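Local coordinates for tetracycline repressor protein class G (Acinetobacter baumannii, PDB 6RX9), which represses the tetracycline resistance gene by binding its operator DNA through a helix-turn-helix and loses operator affinity when tetracycline binds, at residues A[9-19]-A[27-35]. Numbering follows the deposited sequence.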
loop_
_atom_site.group_PDB
_atom_site.type_symbol
_atom_site.label_atom_id
_atom_site.label_comp_id
_atom_site.label_asym_id
_atom_site.label_seq_id
_atom_site.Cartn_x
_atom_site.Cartn_y
_atom_site.Cartn_z
ATOM N N VAL A 9 2.323 -27.916 6.843
ATOM C CA VAL A 9 0.977 -27.280 6.703
ATOM C C VAL A 9 1.090 -26.044 5.797
ATOM O O VAL A 9 0.281 -25.918 4.856
ATOM C CB VAL A 9 0.379 -26.915 8.077
ATOM C CG1 VAL A 9 -0.904 -26.107 7.944
ATOM C CG2 VAL A 9 0.134 -28.150 8.934
ATOM N N ILE A 10 2.045 -25.155 6.071
ATOM C CA ILE A 10 2.155 -23.844 5.361
ATOM C C ILE A 10 2.662 -24.071 3.932
ATOM O O ILE A 10 2.229 -23.316 3.034
ATOM C CB ILE A 10 3.017 -22.842 6.154
ATOM C CG1 ILE A 10 2.310 -22.413 7.442
ATOM C CG2 ILE A 10 3.393 -21.639 5.294
ATOM C CD1 ILE A 10 1.021 -21.648 7.220
ATOM N N ALA A 11 3.536 -25.057 3.717
ATOM C CA ALA A 11 4.016 -25.454 2.371
ATOM C C ALA A 11 2.809 -25.764 1.475
ATOM O O ALA A 11 2.778 -25.271 0.331
ATOM C CB ALA A 11 4.955 -26.629 2.470
ATOM N N ALA A 12 1.841 -26.528 1.990
ATOM C CA ALA A 12 0.593 -26.908 1.285
ATOM C C ALA A 12 -0.307 -25.680 1.096
ATOM O O ALA A 12 -0.924 -25.560 0.018
ATOM C CB ALA A 12 -0.118 -27.997 2.053
ATOM N N ALA A 13 -0.393 -24.814 2.112
ATOM C CA ALA A 13 -1.229 -23.590 2.114
ATOM C C ALA A 13 -0.740 -22.626 1.025
ATOM O O ALA A 13 -1.588 -21.983 0.376
ATOM C CB ALA A 13 -1.208 -22.945 3.477
ATOM N N LEU A 14 0.579 -22.533 0.831
ATOM C CA LEU A 14 1.197 -21.657 -0.200
ATOM C C LEU A 14 0.820 -22.155 -1.600
ATOM O O LEU A 14 0.413 -21.316 -2.425
ATOM C CB LEU A 14 2.715 -21.618 0.003
ATOM C CG LEU A 14 3.197 -20.742 1.160
ATOM C CD1 LEU A 14 4.666 -21.000 1.456
ATOM C CD2 LEU A 14 2.966 -19.267 0.867
ATOM N N GLU A 15 0.931 -23.464 -1.857
ATOM C CA GLU A 15 0.554 -24.084 -3.158
ATOM C C GLU A 15 -0.929 -23.810 -3.435
ATOM O O GLU A 15 -1.254 -23.430 -4.573
ATOM C CB GLU A 15 0.838 -25.588 -3.164
ATOM C CG GLU A 15 2.320 -25.914 -3.174
ATOM C CD GLU A 15 2.681 -27.363 -3.453
ATOM O OE1 GLU A 15 1.769 -28.221 -3.472
ATOM O OE2 GLU A 15 3.883 -27.631 -3.645
ATOM N N LEU A 16 -1.780 -23.982 -2.418
ATOM C CA LEU A 16 -3.252 -23.791 -2.502
ATOM C C LEU A 16 -3.558 -22.315 -2.787
ATOM O O LEU A 16 -4.396 -22.049 -3.668
ATOM C CB LEU A 16 -3.887 -24.256 -1.187
ATOM C CG LEU A 16 -5.411 -24.371 -1.172
ATOM C CD1 LEU A 16 -5.923 -25.142 -2.383
ATOM C CD2 LEU A 16 -5.879 -25.037 0.114
ATOM N N LEU A 17 -2.887 -21.399 -2.082
ATOM C CA LEU A 17 -3.035 -19.930 -2.264
ATOM C C LEU A 17 -2.822 -19.565 -3.740
ATOM O O LEU A 17 -3.643 -18.800 -4.278
ATOM C CB LEU A 17 -2.036 -19.203 -1.358
ATOM C CG LEU A 17 -1.944 -17.690 -1.548
ATOM C CD1 LEU A 17 -3.298 -17.027 -1.344
ATOM C CD2 LEU A 17 -0.909 -17.094 -0.606
ATOM N N ASN A 18 -1.760 -20.084 -4.365
ATOM C CA ASN A 18 -1.430 -19.829 -5.796
ATOM C C ASN A 18 -2.540 -20.382 -6.699
ATOM O O ASN A 18 -2.838 -19.736 -7.719
ATOM C CB ASN A 18 -0.078 -20.422 -6.199
ATOM C CG ASN A 18 1.071 -19.445 -6.067
ATOM O OD1 ASN A 18 0.874 -18.230 -6.073
ATOM N ND2 ASN A 18 2.280 -19.970 -5.961
ATOM N N GLU A 19 -3.126 -21.528 -6.337
ATOM C CA GLU A 19 -4.134 -22.237 -7.171
ATOM C C GLU A 19 -5.475 -21.491 -7.152
ATOM O O GLU A 19 -6.074 -21.367 -8.237
ATOM C CB GLU A 19 -4.306 -23.685 -6.706
ATOM C CG GLU A 19 -3.171 -24.590 -7.150
ATOM C CD GLU A 19 -3.299 -26.042 -6.723
ATOM O OE1 GLU A 19 -4.441 -26.545 -6.662
ATOM O OE2 GLU A 19 -2.253 -26.668 -6.454
ATOM N N THR A 27 -9.583 -23.212 5.721
ATOM C CA THR A 27 -8.913 -24.234 6.570
ATOM C C THR A 27 -9.437 -25.627 6.193
ATOM O O THR A 27 -8.650 -26.585 6.247
ATOM C CB THR A 27 -9.099 -23.925 8.061
ATOM O OG1 THR A 27 -10.497 -23.835 8.334
ATOM C CG2 THR A 27 -8.416 -22.641 8.482
ATOM N N ARG A 28 -10.708 -25.736 5.798
ATOM C CA ARG A 28 -11.318 -27.029 5.390
ATOM C C ARG A 28 -10.643 -27.538 4.109
ATOM O O ARG A 28 -10.302 -28.734 4.064
ATOM C CB ARG A 28 -12.832 -26.894 5.208
ATOM C CG ARG A 28 -13.553 -28.226 5.069
ATOM C CD ARG A 28 -13.249 -29.184 6.210
ATOM N NE ARG A 28 -13.932 -30.458 6.053
ATOM C CZ ARG A 28 -15.211 -30.681 6.340
ATOM N NH1 ARG A 28 -15.721 -31.887 6.155
ATOM N NH2 ARG A 28 -15.978 -29.707 6.800
ATOM N N LYS A 29 -10.449 -26.665 3.117
ATOM C CA LYS A 29 -9.787 -27.009 1.826
ATOM C C LYS A 29 -8.327 -27.400 2.088
ATOM O O LYS A 29 -7.839 -28.336 1.420
ATOM C CB LYS A 29 -9.896 -25.844 0.839
ATOM C CG LYS A 29 -11.273 -25.671 0.212
ATOM C CD LYS A 29 -11.396 -24.423 -0.630
ATOM C CE LYS A 29 -12.779 -24.244 -1.217
ATOM N NZ LYS A 29 -12.894 -22.964 -1.953
ATOM N N LEU A 30 -7.668 -26.727 3.037
ATOM C CA LEU A 30 -6.261 -27.009 3.430
ATOM C C LEU A 30 -6.165 -28.428 4.009
ATOM O O LEU A 30 -5.294 -29.189 3.550
ATOM C CB LEU A 30 -5.799 -25.956 4.442
ATOM C CG LEU A 30 -4.357 -26.090 4.933
ATOM C CD1 LEU A 30 -3.396 -26.304 3.774
ATOM C CD2 LEU A 30 -3.954 -24.867 5.742
ATOM N N ALA A 31 -7.028 -28.765 4.973
ATOM C CA ALA A 31 -7.071 -30.091 5.639
ATOM C C ALA A 31 -7.213 -31.190 4.579
ATOM O O ALA A 31 -6.472 -32.194 4.664
ATOM C CB ALA A 31 -8.199 -30.144 6.641
ATOM N N GLU A 32 -8.123 -30.991 3.617
ATOM C CA GLU A 32 -8.412 -31.938 2.504
ATOM C C GLU A 32 -7.138 -32.156 1.676
ATOM O O GLU A 32 -6.805 -33.327 1.406
ATOM C CB GLU A 32 -9.557 -31.402 1.642
ATOM C CG GLU A 32 -9.961 -32.327 0.505
ATOM C CD GLU A 32 -11.106 -31.825 -0.362
ATOM O OE1 GLU A 32 -11.308 -30.595 -0.428
ATOM O OE2 GLU A 32 -11.797 -32.669 -0.973
ATOM N N ARG A 33 -6.454 -31.066 1.308
ATOM C CA ARG A 33 -5.204 -31.075 0.496
ATOM C C ARG A 33 -4.115 -31.870 1.233
ATOM O O ARG A 33 -3.393 -32.636 0.564
ATOM C CB ARG A 33 -4.765 -29.635 0.201
ATOM C CG ARG A 33 -3.429 -29.504 -0.521
ATOM C CD ARG A 33 -3.365 -30.279 -1.823
ATOM N NE ARG A 33 -4.436 -29.916 -2.744
ATOM C CZ ARG A 33 -4.417 -28.879 -3.579
ATOM N NH1 ARG A 33 -5.456 -28.657 -4.368
ATOM N NH2 ARG A 33 -3.375 -28.062 -3.626
ATOM N N LEU A 34 -4.011 -31.705 2.556
ATOM C CA LEU A 34 -3.001 -32.387 3.413
ATOM C C LEU A 34 -3.374 -33.862 3.627
ATOM O O LEU A 34 -2.491 -34.622 4.074
ATOM C CB LEU A 34 -2.902 -31.653 4.754
ATOM C CG LEU A 34 -2.173 -30.312 4.713
ATOM C CD1 LEU A 34 -2.540 -29.458 5.917
ATOM C CD2 LEU A 34 -0.666 -30.513 4.637
ATOM N N LYS A 35 -4.624 -34.242 3.336
ATOM C CA LYS A 35 -5.188 -35.600 3.578
ATOM C C LYS A 35 -5.123 -35.911 5.078
ATOM O O LYS A 35 -4.776 -37.056 5.439
ATOM C CB LYS A 35 -4.458 -36.655 2.740
ATOM C CG LYS A 35 -4.669 -36.525 1.240
ATOM C CD LYS A 35 -3.540 -37.093 0.410
ATOM C CE LYS A 35 -3.544 -36.563 -1.008
ATOM N NZ LYS A 35 -4.655 -37.136 -1.803
#
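L30 of helix 27-34 pushes its branched end against segment 9-19 of helix 6-20, where A12 and A13 keep that surface low. With CG anti to the backbone N (chi1 -179°), the leucine sets CD1 3.7 Å from A13 N, while CD2 lies 4.0 Å from V9 CG1, the two side chains crossing at about a right angle. One turn on, L34 settles CD2 on the small A12 side chain, 3.6 Å from its CB. The axes of the two segments cross at 113°, 9.8 Å apart. L16 answers from helix 6-20, CD2 resting on the backbone between K29 and L30 and CD1 lying over one face of the R33 guanidinium. Bent at chi2 and chi3, the arginine turns its edge to E19, which arrives extended from the opposite direction. Their planes are 30° apart; NH1 meets E19 OE1 at 3.3 Å, on the syn side but well out of the carboxylate plane, whereas the NH2 bond to E19 OE2 is weak. This salt bridge suits the rim, where exposed E19 and partly exposed R33 keep their charges near solvent. Helix 27-34 opens the helix-turn-helix; L41 of helix 38-42 meets V9 and L30, and L51 of helix 48-59 packs on I10 and L30.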